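Local coordinates for protein flavin-containing monooxygenase (Allium sativum, PDB 6WPU) that binds FAD and probably uses it to oxygenate the sulfur of S-allyl-L-cysteine, as a flavin-dependent S-monooxygenase of garlic, at residues Arg419-Glu424 and Trp440-Leu445; Leu101-Val106 and Leu124-Arg129; Ser333-Pro338 and Pro345-Gln350. All blocks are in the same frame, centred on the assembly; numbering follows the deposited sequence.

Interaction 1: residues Arg419-Glu424 and Trp440-Leu445; sequences RLMYKE and WDDDHL
Two helices near the C-terminus of the chain pack here, where Leu420, Met421 and Glu424 of helix 416-431 meet Asp442 and Leu445 at the start of helix 443-453. Leu445 is the centre of the apolar part. Its CG stands beside its own backbone N, anti to the carbonyl carbon (chi1 -55°), and this sends both methyls to the other helix. CD1 lies 3.9 Å from CB of Leu420. CD2 faces CD1 of Leu420, and the two leucine side chains cross at about a right angle. Met421 runs past Leu445 in the opposite direction. Its CG is 3.8 Å from CB of Leu445, and its CE reaches the backbone, 3.3 Å from O of Leu445. The chain of Met421 is extended beyond CG, which lets the methyl pass along the first turn of helix 443-453. Further along, the same side chain packs on Val446 and Ala449, so Met421 lies in the seam of this helix-helix pair. It also touches Val97 of helix 95-98.

Asp442 is the N-cap residue of helix 443-453, but its side chain makes no capping bond. Its OD2 turns to the neighbouring helix instead. A water donates to both Asp442 OD2 (2.7 Å) and Met421 O (2.8 Å). OD1 of Asp442 forms a salt bridge with Arg116, a likely counter to the buried charge. Glu424 approaches with its aliphatic part, CG being 4.0 Å from CB of Asp442. The two carboxylate planes are only 17° apart, yet Glu424 OE2 stays 5.3 Å from Asp442 OD1.

Interaction 2: residues Leu101-Val106 and Leu124-Arg129; sequences LDYPFV and LDYLER
Tyr126 reaches from helix 120-133 into the loop 101-106 and lies between Tyr103 and Phe105. Its CB lies above the rim of the Phe105 ring, 3.6 Å from CE1. CG and CD1 come next, and both lie against CD1 of Phe105, with Tyr126 CD1 at 3.5 Å. Tyr126 CD2 lies over the face of the Phe105 ring. The two rings are oblique, their planes 36° apart. Phe105 CB sits over the face of the Tyr126 ring, a CH-pi contact 4.1 Å from the centroid. Tyr126 CE1 turns to the other neighbour and lies 3.5 Å from CD2 of Tyr103. The three rings form an aromatic cluster that joins the loop after helix 95-98 to helix 120-133.

Tyr103 O lies at the edge of the Tyr126 ring, near its plane and beside CZ. At the tip, Tyr126 OH donates to Tyr103 O, a very short bond of 2.5 Å whose exact length is doubtful. The same hydroxyl also bonds to the amide of Phe100. Tyr103 runs the other way along Tyr126, and its CG anti to the backbone N (chi1 -161°) carries its hydroxyl back to the helix. There Tyr103 OH lies 3.5 Å from CB of Arg129. Arg129 then bends at chi3, and its guanidinium stands obliquely near Tyr103 OH and Val106 O. Its NE makes a long salt bridge to Asp125 OD2, and a sulfate ion lies near the side chain.

Interaction 3: residues Ser333-Pro338 and Pro345-Gln350; sequences SFVGIP and PLCELQ
The chain leaves strand 332-334 as an irregular segment and passes helix 343-358 most closely at Gly336, whose CA is 5.5 Å from CA of Cys347. Strand 332-334 is an outermost strand of the parallel sheet of the Rossmann-type FAD domain, and the nearest atoms of Gly336 and the FAD are about 5 Å apart. Gly336 has phi 90°, and with no side chain its CA comes 3.7 Å from Cys347 SG.

Gln350 carries the polar contact. Its chain is extended beyond CG, and its OE1 accepts from Gly336 N at 2.8 Å. The bond is fairly straight (157° at the hydrogen) and falls on a lone pair, in the carbonyl plane. NE2 bonds to Tyr401 of helix 398-409, which helps fix the turn of the amide. A leucine in place of Gln350 would probably leave the buried Gly336 N without this acceptor and Tyr401 without its amide mate.

Val335 CG1, anti to its own N, packs 3.6 Å from CB of Cys347. Pro338 CD lies 3.7 Å from Gln350 NE2. A water accepts from Ile337 N and, weakly, from Gln350 NE2, and donates to Phe334 O at 2.8 Å.

Overall arrangement
Interaction 3 is innermost, its centre about 11 Å from the centre of the chain, and all its touching residues are buried. Interaction 2 is partly buried. The centre of interaction 1 is furthest out, about 23 Å from that of the chain, although most of its touching residues are buried. In interaction 3 a side-chain amide accepts a bond from a backbone N-H near the FAD, aromatic rings fill interaction 2, and interaction 1 combines leucine and methionine with a water-linked carboxylate. Interactions 2 and 3 touch: Leu101 packs on Pro345 and Leu349, and its N probably bonds to Glu348. Interaction 1 touches neither, but Val106 and Pro104 pack on Phe453 of helix 443-453, which interaction 1 also uses.

Interaction 1: residues Arg419-Glu424 and Trp440-Leu445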
loop_
_atom_site.group_PDB
_atom_site.type_symbol
_atom_site.label_atom_id
_atom_site.label_comp_id
_atom_site.label_asym_id
_atom_site.label_seq_id
_atom_site.Cartn_x
_atom_site.Cartn_y
_atom_site.Cartn_z
ATOM N N ARG A 419 16.601 -9.066 4.971
ATOM C CA ARG A 419 17.167 -7.719 4.951
ATOM C C ARG A 419 18.062 -7.531 3.735
ATOM O O ARG A 419 17.976 -6.514 3.035
ATOM C CB ARG A 419 17.947 -7.447 6.237
ATOM C CG ARG A 419 17.095 -7.094 7.462
ATOM C CD ARG A 419 17.995 -6.933 8.669
ATOM N NE ARG A 419 17.292 -6.600 9.908
ATOM C CZ ARG A 419 17.117 -5.356 10.343
ATOM N NH1 ARG A 419 17.571 -4.332 9.624
ATOM N NH2 ARG A 419 16.476 -5.134 11.477
ATOM N N LEU A 420 18.917 -8.520 3.459
ATOM C CA LEU A 420 19.870 -8.396 2.364
ATOM C C LEU A 420 19.171 -8.420 1.005
ATOM O O LEU A 420 19.548 -7.669 0.096
ATOM C CB LEU A 420 20.923 -9.503 2.459
ATOM C CG LEU A 420 21.852 -9.441 3.675
ATOM C CD1 LEU A 420 22.753 -10.666 3.731
ATOM C CD2 LEU A 420 22.670 -8.148 3.672
ATOM N N MET A 421 18.167 -9.286 0.836
ATOM C CA MET A 421 17.445 -9.312 -0.432
ATOM C C MET A 421 16.785 -7.970 -0.704
ATOM O O MET A 421 16.795 -7.481 -1.845
ATOM C CB MET A 421 16.394 -10.416 -0.428
ATOM C CG MET A 421 16.824 -11.758 -0.973
ATOM S SD MET A 421 15.368 -12.827 -1.107
ATOM C CE MET A 421 16.143 -14.431 -1.189
ATOM N N TYR A 422 16.218 -7.354 0.339
ATOM C CA TYR A 422 15.589 -6.049 0.178
ATOM C C TYR A 422 16.595 -4.997 -0.273
ATOM O O TYR A 422 16.294 -4.188 -1.160
ATOM C CB TYR A 422 14.922 -5.610 1.478
ATOM C CG TYR A 422 14.241 -4.276 1.333
ATOM C CD1 TYR A 422 13.003 -4.177 0.719
ATOM C CD2 TYR A 422 14.845 -3.108 1.783
ATOM C CE1 TYR A 422 12.376 -2.949 0.569
ATOM C CE2 TYR A 422 14.228 -1.877 1.633
ATOM C CZ TYR A 422 12.998 -1.804 1.027
ATOM O OH TYR A 422 12.380 -0.583 0.889
ATOM N N LYS A 423 17.792 -4.978 0.334
ATOM C CA LYS A 423 18.812 -4.025 -0.095
ATOM C C LYS A 423 19.248 -4.303 -1.525
ATOM O O LYS A 423 19.499 -3.372 -2.301
ATOM C CB LYS A 423 20.017 -4.070 0.848
ATOM C CG LYS A 423 19.757 -3.451 2.204
ATOM C CD LYS A 423 21.060 -3.241 2.989
ATOM C CE LYS A 423 20.781 -2.870 4.449
ATOM N NZ LYS A 423 21.981 -2.291 5.124
ATOM N N GLU A 424 19.311 -5.584 -1.898
ATOM C CA GLU A 424 19.758 -5.965 -3.234
ATOM C C GLU A 424 18.739 -5.569 -4.301
ATOM O O GLU A 424 19.109 -5.041 -5.360
ATOM C CB GLU A 424 20.021 -7.466 -3.273
ATOM C CG GLU A 424 20.535 -7.974 -4.595
ATOM C CD GLU A 424 22.036 -7.775 -4.739
ATOM O OE1 GLU A 424 22.694 -7.369 -3.745
ATOM O OE2 GLU A 424 22.547 -8.028 -5.852
ATOM N N TRP A 440 19.246 -11.206 -11.980
ATOM C CA TRP A 440 19.660 -10.926 -10.619
ATOM C C TRP A 440 20.879 -11.771 -10.310
ATOM O O TRP A 440 21.185 -12.735 -11.016
ATOM C CB TRP A 440 18.537 -11.206 -9.602
ATOM C CG TRP A 440 18.039 -12.628 -9.624
ATOM C CD1 TRP A 440 18.642 -13.730 -9.062
ATOM C CD2 TRP A 440 16.832 -13.100 -10.232
ATOM N NE1 TRP A 440 17.881 -14.854 -9.292
ATOM C CE2 TRP A 440 16.769 -14.494 -10.014
ATOM C CE3 TRP A 440 15.809 -12.482 -10.954
ATOM C CZ2 TRP A 440 15.719 -15.276 -10.488
ATOM C CZ3 TRP A 440 14.767 -13.262 -11.427
ATOM C CH2 TRP A 440 14.729 -14.645 -11.189
ATOM N N ASP A 441 21.572 -11.404 -9.233
ATOM C CA ASP A 441 22.813 -12.077 -8.873
ATOM C C ASP A 441 22.832 -12.515 -7.410
ATOM O O ASP A 441 23.906 -12.752 -6.857
ATOM C CB ASP A 441 24.011 -11.178 -9.183
ATOM C CG ASP A 441 25.316 -11.948 -9.224
ATOM O OD1 ASP A 441 25.367 -12.990 -9.915
ATOM O OD2 ASP A 441 26.283 -11.524 -8.558
ATOM N N ASP A 442 21.669 -12.628 -6.765
ATOM C CA ASP A 442 21.637 -13.028 -5.364
ATOM C C ASP A 442 21.024 -14.418 -5.197
ATOM O O ASP A 442 20.174 -14.637 -4.322
ATOM C CB ASP A 442 20.879 -11.991 -4.533
ATOM C CG ASP A 442 19.423 -11.873 -4.940
ATOM O OD1 ASP A 442 19.145 -12.068 -6.142
ATOM O OD2 ASP A 442 18.565 -11.604 -4.059
ATOM N N ASP A 443 21.465 -15.370 -6.028
ATOM C CA ASP A 443 21.040 -16.758 -5.864
ATOM C C ASP A 443 21.463 -17.319 -4.516
ATOM O O ASP A 443 20.827 -18.250 -4.013
ATOM C CB ASP A 443 21.611 -17.623 -6.987
ATOM C CG ASP A 443 21.193 -17.140 -8.364
ATOM O OD1 ASP A 443 21.696 -16.081 -8.809
ATOM O OD2 ASP A 443 20.357 -17.818 -8.999
ATOM N N HIS A 444 22.544 -16.782 -3.931
ATOM C CA HIS A 444 23.006 -17.235 -2.619
ATOM C C HIS A 444 22.047 -16.825 -1.509
ATOM O O HIS A 444 21.944 -17.524 -0.497
ATOM C CB HIS A 444 24.409 -16.688 -2.334
ATOM C CG HIS A 444 24.493 -15.191 -2.322
ATOM N ND1 HIS A 444 24.378 -14.426 -3.466
ATOM C CD2 HIS A 444 24.699 -14.319 -1.307
ATOM C CE1 HIS A 444 24.503 -13.149 -3.153
ATOM N NE2 HIS A 444 24.694 -13.057 -1.848
ATOM N N LEU A 445 21.345 -15.700 -1.674
ATOM C CA LEU A 445 20.297 -15.335 -0.729
ATOM C C LEU A 445 19.045 -16.172 -0.934
ATOM O O LEU A 445 18.348 -16.485 0.039
ATOM C CB LEU A 445 19.962 -13.851 -0.862
ATOM C CG LEU A 445 21.129 -12.872 -0.731
ATOM C CD1 LEU A 445 20.622 -11.450 -0.895
ATOM C CD2 LEU A 445 21.852 -13.049 0.599
HETATM O O HOH W 1 16.931 -9.466 -3.863
#

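Interaction 2: residues Leu101-Val106 and Leu124-Arg129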
loop_
_atom_site.group_PDB
_atom_site.type_symbol
_atom_site.label_atom_id
_atom_site.label_comp_id
_atom_site.label_asym_id
_atom_site.label_seq_id
_atom_site.Cartn_x
_atom_site.Cartn_y
_atom_site.Cartn_z
ATOM N N LEU A 101 5.641 -14.252 7.441
ATOM C CA LEU A 101 6.796 -14.859 8.098
ATOM C C LEU A 101 6.629 -16.360 8.318
ATOM O O LEU A 101 7.622 -17.095 8.360
ATOM C CB LEU A 101 7.050 -14.154 9.434
ATOM C CG LEU A 101 7.400 -12.673 9.273
ATOM C CD1 LEU A 101 7.497 -11.987 10.615
ATOM C CD2 LEU A 101 8.694 -12.517 8.474
ATOM N N ASP A 102 5.404 -16.843 8.491
ATOM C CA ASP A 102 5.214 -18.274 8.711
ATOM C C ASP A 102 4.494 -18.935 7.542
ATOM O O ASP A 102 3.896 -19.999 7.700
ATOM C CB ASP A 102 4.468 -18.525 10.025
ATOM C CG ASP A 102 3.036 -18.018 9.986
ATOM O OD1 ASP A 102 2.669 -17.303 9.019
ATOM O OD2 ASP A 102 2.271 -18.348 10.913
ATOM N N TYR A 103 4.550 -18.324 6.362
ATOM C CA TYR A 103 3.816 -18.816 5.198
ATOM C C TYR A 103 4.579 -18.404 3.951
ATOM O O TYR A 103 4.211 -17.445 3.263
ATOM C CB TYR A 103 2.391 -18.261 5.183
ATOM C CG TYR A 103 1.463 -19.056 4.307
ATOM C CD1 TYR A 103 1.231 -20.407 4.560
ATOM C CD2 TYR A 103 0.814 -18.459 3.231
ATOM C CE1 TYR A 103 0.374 -21.142 3.763
ATOM C CE2 TYR A 103 -0.043 -19.181 2.424
ATOM C CZ TYR A 103 -0.260 -20.519 2.694
ATOM O OH TYR A 103 -1.112 -21.232 1.890
ATOM N N PRO A 104 5.662 -19.115 3.627
ATOM C CA PRO A 104 6.555 -18.663 2.550
ATOM C C PRO A 104 5.842 -18.550 1.213
ATOM O O PRO A 104 5.060 -19.420 0.829
ATOM C CB PRO A 104 7.634 -19.748 2.509
ATOM C CG PRO A 104 7.648 -20.297 3.917
ATOM C CD PRO A 104 6.215 -20.260 4.364
ATOM N N PHE A 105 6.133 -17.464 0.495
ATOM C CA PHE A 105 5.530 -17.212 -0.814
ATOM C C PHE A 105 6.310 -17.980 -1.886
ATOM O O PHE A 105 6.879 -17.416 -2.826
ATOM C CB PHE A 105 5.492 -15.708 -1.083
ATOM C CG PHE A 105 4.789 -15.303 -2.370
ATOM C CD1 PHE A 105 4.008 -16.198 -3.089
ATOM C CD2 PHE A 105 4.914 -14.001 -2.854
ATOM C CE1 PHE A 105 3.375 -15.809 -4.262
ATOM C CE2 PHE A 105 4.279 -13.603 -4.030
ATOM C CZ PHE A 105 3.511 -14.506 -4.737
ATOM N N VAL A 106 6.331 -19.305 -1.723
ATOM C CA VAL A 106 7.043 -20.175 -2.655
ATOM C C VAL A 106 6.127 -20.534 -3.818
ATOM O O VAL A 106 4.936 -20.206 -3.816
ATOM C CB VAL A 106 7.589 -21.441 -1.962
ATOM C CG1 VAL A 106 8.724 -21.079 -1.017
ATOM C CG2 VAL A 106 6.481 -22.193 -1.216
ATOM N N LEU A 124 -2.379 -12.837 -5.708
ATOM C CA LEU A 124 -3.757 -13.060 -5.297
ATOM C C LEU A 124 -3.990 -14.520 -4.926
ATOM O O LEU A 124 -4.632 -14.815 -3.910
ATOM C CB LEU A 124 -4.723 -12.629 -6.399
ATOM C CG LEU A 124 -6.208 -12.824 -6.056
ATOM C CD1 LEU A 124 -6.595 -11.902 -4.915
ATOM C CD2 LEU A 124 -7.099 -12.582 -7.273
ATOM N N ASP A 125 -3.476 -15.446 -5.738
ATOM C CA ASP A 125 -3.625 -16.858 -5.422
ATOM C C ASP A 125 -2.972 -17.179 -4.083
ATOM O O ASP A 125 -3.509 -17.958 -3.290
ATOM C CB ASP A 125 -3.028 -17.710 -6.547
ATOM C CG ASP A 125 -3.259 -19.210 -6.339
ATOM O OD1 ASP A 125 -4.433 -19.630 -6.207
ATOM O OD2 ASP A 125 -2.265 -19.972 -6.315
ATOM N N TYR A 126 -1.827 -16.556 -3.805
ATOM C CA TYR A 126 -1.164 -16.738 -2.521
ATOM C C TYR A 126 -2.057 -16.279 -1.370
ATOM O O TYR A 126 -2.219 -16.994 -0.376
ATOM C CB TYR A 126 0.167 -15.984 -2.537
ATOM C CG TYR A 126 0.879 -15.878 -1.209
ATOM C CD1 TYR A 126 1.623 -16.939 -0.700
ATOM C CD2 TYR A 126 0.824 -14.703 -0.469
ATOM C CE1 TYR A 126 2.285 -16.831 0.517
ATOM C CE2 TYR A 126 1.480 -14.587 0.737
ATOM C CZ TYR A 126 2.208 -15.651 1.227
ATOM O OH TYR A 126 2.849 -15.520 2.434
ATOM N N LEU A 127 -2.672 -15.094 -1.498
ATOM C CA LEU A 127 -3.559 -14.616 -0.437
ATOM C C LEU A 127 -4.779 -15.518 -0.285
ATOM O O LEU A 127 -5.263 -15.732 0.834
ATOM C CB LEU A 127 -3.992 -13.176 -0.708
ATOM C CG LEU A 127 -2.871 -12.134 -0.733
ATOM C CD1 LEU A 127 -3.440 -10.751 -1.082
ATOM C CD2 LEU A 127 -2.145 -12.110 0.594
ATOM N N GLU A 128 -5.288 -16.062 -1.394
ATOM C CA GLU A 128 -6.431 -16.965 -1.301
ATOM C C GLU A 128 -6.045 -18.268 -0.617
ATOM O O GLU A 128 -6.803 -18.782 0.214
ATOM C CB GLU A 128 -7.015 -17.224 -2.690
ATOM C CG GLU A 128 -7.745 -16.004 -3.271
ATOM C CD GLU A 128 -8.028 -16.128 -4.766
ATOM O OE1 GLU A 128 -7.552 -17.108 -5.385
ATOM O OE2 GLU A 128 -8.718 -15.238 -5.321
ATOM N N ARG A 129 -4.869 -18.816 -0.950
ATOM C CA ARG A 129 -4.376 -19.995 -0.246
ATOM C C ARG A 129 -4.198 -19.697 1.241
ATOM O O ARG A 129 -4.578 -20.504 2.097
ATOM C CB ARG A 129 -3.056 -20.476 -0.859
ATOM C CG ARG A 129 -3.150 -21.056 -2.271
ATOM C CD ARG A 129 -1.879 -21.833 -2.668
ATOM N NE ARG A 129 -0.789 -20.965 -3.108
ATOM C CZ ARG A 129 0.388 -20.827 -2.489
ATOM N NH1 ARG A 129 1.309 -20.005 -2.998
ATOM N NH2 ARG A 129 0.657 -21.506 -1.374
#

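Interaction 3: residues Ser333-Pro338 and Pro345-Gln350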
loop_
_atom_site.group_PDB
_atom_site.type_symbol
_atom_site.label_atom_id
_atom_site.label_comp_id
_atom_site.label_asym_id
_atom_site.label_seq_id
_atom_site.Cartn_x
_atom_site.Cartn_y
_atom_site.Cartn_z
ATOM N N SER A 333 -7.209 0.646 16.494
ATOM C CA SER A 333 -5.867 0.492 15.949
ATOM C C SER A 333 -5.929 0.429 14.423
ATOM O O SER A 333 -6.991 0.189 13.828
ATOM C CB SER A 333 -5.192 -0.758 16.509
ATOM O OG SER A 333 -5.920 -1.913 16.139
ATOM N N PHE A 334 -4.769 0.644 13.797
ATOM C CA PHE A 334 -4.639 0.659 12.339
ATOM C C PHE A 334 -3.538 -0.300 11.917
ATOM O O PHE A 334 -2.429 -0.242 12.461
ATOM C CB PHE A 334 -4.308 2.069 11.815
ATOM C CG PHE A 334 -5.392 3.084 12.047
ATOM C CD1 PHE A 334 -5.568 3.649 13.302
ATOM C CD2 PHE A 334 -6.223 3.479 11.009
ATOM C CE1 PHE A 334 -6.569 4.589 13.526
ATOM C CE2 PHE A 334 -7.227 4.426 11.218
ATOM C CZ PHE A 334 -7.399 4.978 12.481
ATOM N N VAL A 335 -3.824 -1.161 10.935
ATOM C CA VAL A 335 -2.815 -2.058 10.371
ATOM C C VAL A 335 -2.495 -1.604 8.947
ATOM O O VAL A 335 -3.401 -1.362 8.142
ATOM C CB VAL A 335 -3.271 -3.529 10.398
ATOM C CG1 VAL A 335 -2.258 -4.422 9.670
ATOM C CG2 VAL A 335 -3.396 -4.018 11.831
ATOM N N GLY A 336 -1.207 -1.473 8.644
ATOM C CA GLY A 336 -0.780 -1.195 7.283
ATOM C C GLY A 336 -0.668 0.270 6.913
ATOM O O GLY A 336 -0.648 0.586 5.718
ATOM N N ILE A 337 -0.615 1.173 7.899
ATOM C CA ILE A 337 -0.372 2.589 7.607
ATOM C C ILE A 337 0.986 2.830 6.946
ATOM O O ILE A 337 1.045 3.600 5.978
ATOM C CB ILE A 337 -0.547 3.431 8.886
ATOM C CG1 ILE A 337 -2.001 3.396 9.403
ATOM C CG2 ILE A 337 -0.086 4.860 8.652
ATOM C CD1 ILE A 337 -3.005 3.972 8.461
ATOM N N PRO A 338 2.098 2.259 7.426
ATOM C CA PRO A 338 3.410 2.653 6.883
ATOM C C PRO A 338 3.538 2.368 5.393
ATOM O O PRO A 338 2.842 1.524 4.830
ATOM C CB PRO A 338 4.397 1.810 7.699
ATOM C CG PRO A 338 3.664 1.558 9.021
ATOM C CD PRO A 338 2.240 1.360 8.593
ATOM N N PRO A 345 4.771 -9.092 5.911
ATOM C CA PRO A 345 5.306 -9.354 7.258
ATOM C C PRO A 345 5.111 -8.189 8.217
ATOM O O PRO A 345 4.915 -8.423 9.415
ATOM C CB PRO A 345 6.795 -9.652 7.010
ATOM C CG PRO A 345 7.104 -9.063 5.693
ATOM C CD PRO A 345 5.839 -9.089 4.890
ATOM N N LEU A 346 5.152 -6.941 7.733
ATOM C CA LEU A 346 4.905 -5.802 8.617
ATOM C C LEU A 346 3.490 -5.847 9.209
ATOM O O LEU A 346 3.304 -5.650 10.416
ATOM C CB LEU A 346 5.143 -4.490 7.861
ATOM C CG LEU A 346 4.972 -3.237 8.726
ATOM C CD1 LEU A 346 6.037 -2.192 8.415
ATOM C CD2 LEU A 346 3.557 -2.640 8.586
ATOM N N CYS A 347 2.473 -6.076 8.367
ATOM C CA CYS A 347 1.103 -6.167 8.862
ATOM C C CYS A 347 0.941 -7.361 9.798
ATOM O O CYS A 347 0.201 -7.292 10.785
ATOM C CB CYS A 347 0.115 -6.267 7.694
ATOM S SG CYS A 347 0.005 -4.763 6.642
ATOM N N GLU A 348 1.632 -8.458 9.492
ATOM C CA GLU A 348 1.616 -9.634 10.354
ATOM C C GLU A 348 2.091 -9.278 11.754
ATOM O O GLU A 348 1.440 -9.616 12.755
ATOM C CB GLU A 348 2.498 -10.722 9.731
ATOM C CG GLU A 348 2.568 -12.080 10.460
ATOM C CD GLU A 348 3.437 -13.090 9.677
ATOM O OE1 GLU A 348 4.176 -12.653 8.751
ATOM O OE2 GLU A 348 3.381 -14.308 9.969
ATOM N N LEU A 349 3.212 -8.563 11.841
ATOM C CA LEU A 349 3.781 -8.244 13.143
ATOM C C LEU A 349 2.966 -7.172 13.856
ATOM O O LEU A 349 2.797 -7.230 15.080
ATOM C CB LEU A 349 5.232 -7.823 12.978
ATOM C CG LEU A 349 6.150 -8.965 12.556
ATOM C CD1 LEU A 349 7.503 -8.415 12.087
ATOM C CD2 LEU A 349 6.335 -9.973 13.710
ATOM N N GLN A 350 2.432 -6.202 13.111
ATOM C CA GLN A 350 1.543 -5.221 13.721
ATOM C C GLN A 350 0.338 -5.891 14.366
ATOM O O GLN A 350 -0.056 -5.546 15.482
ATOM C CB GLN A 350 1.069 -4.208 12.686
ATOM C CG GLN A 350 2.106 -3.202 12.262
ATOM C CD GLN A 350 1.506 -2.157 11.351
ATOM O OE1 GLN A 350 0.627 -2.465 10.550
ATOM N NE2 GLN A 350 1.967 -0.915 11.475
HETATM O O HOH W 2 -0.458 0.834 10.849
#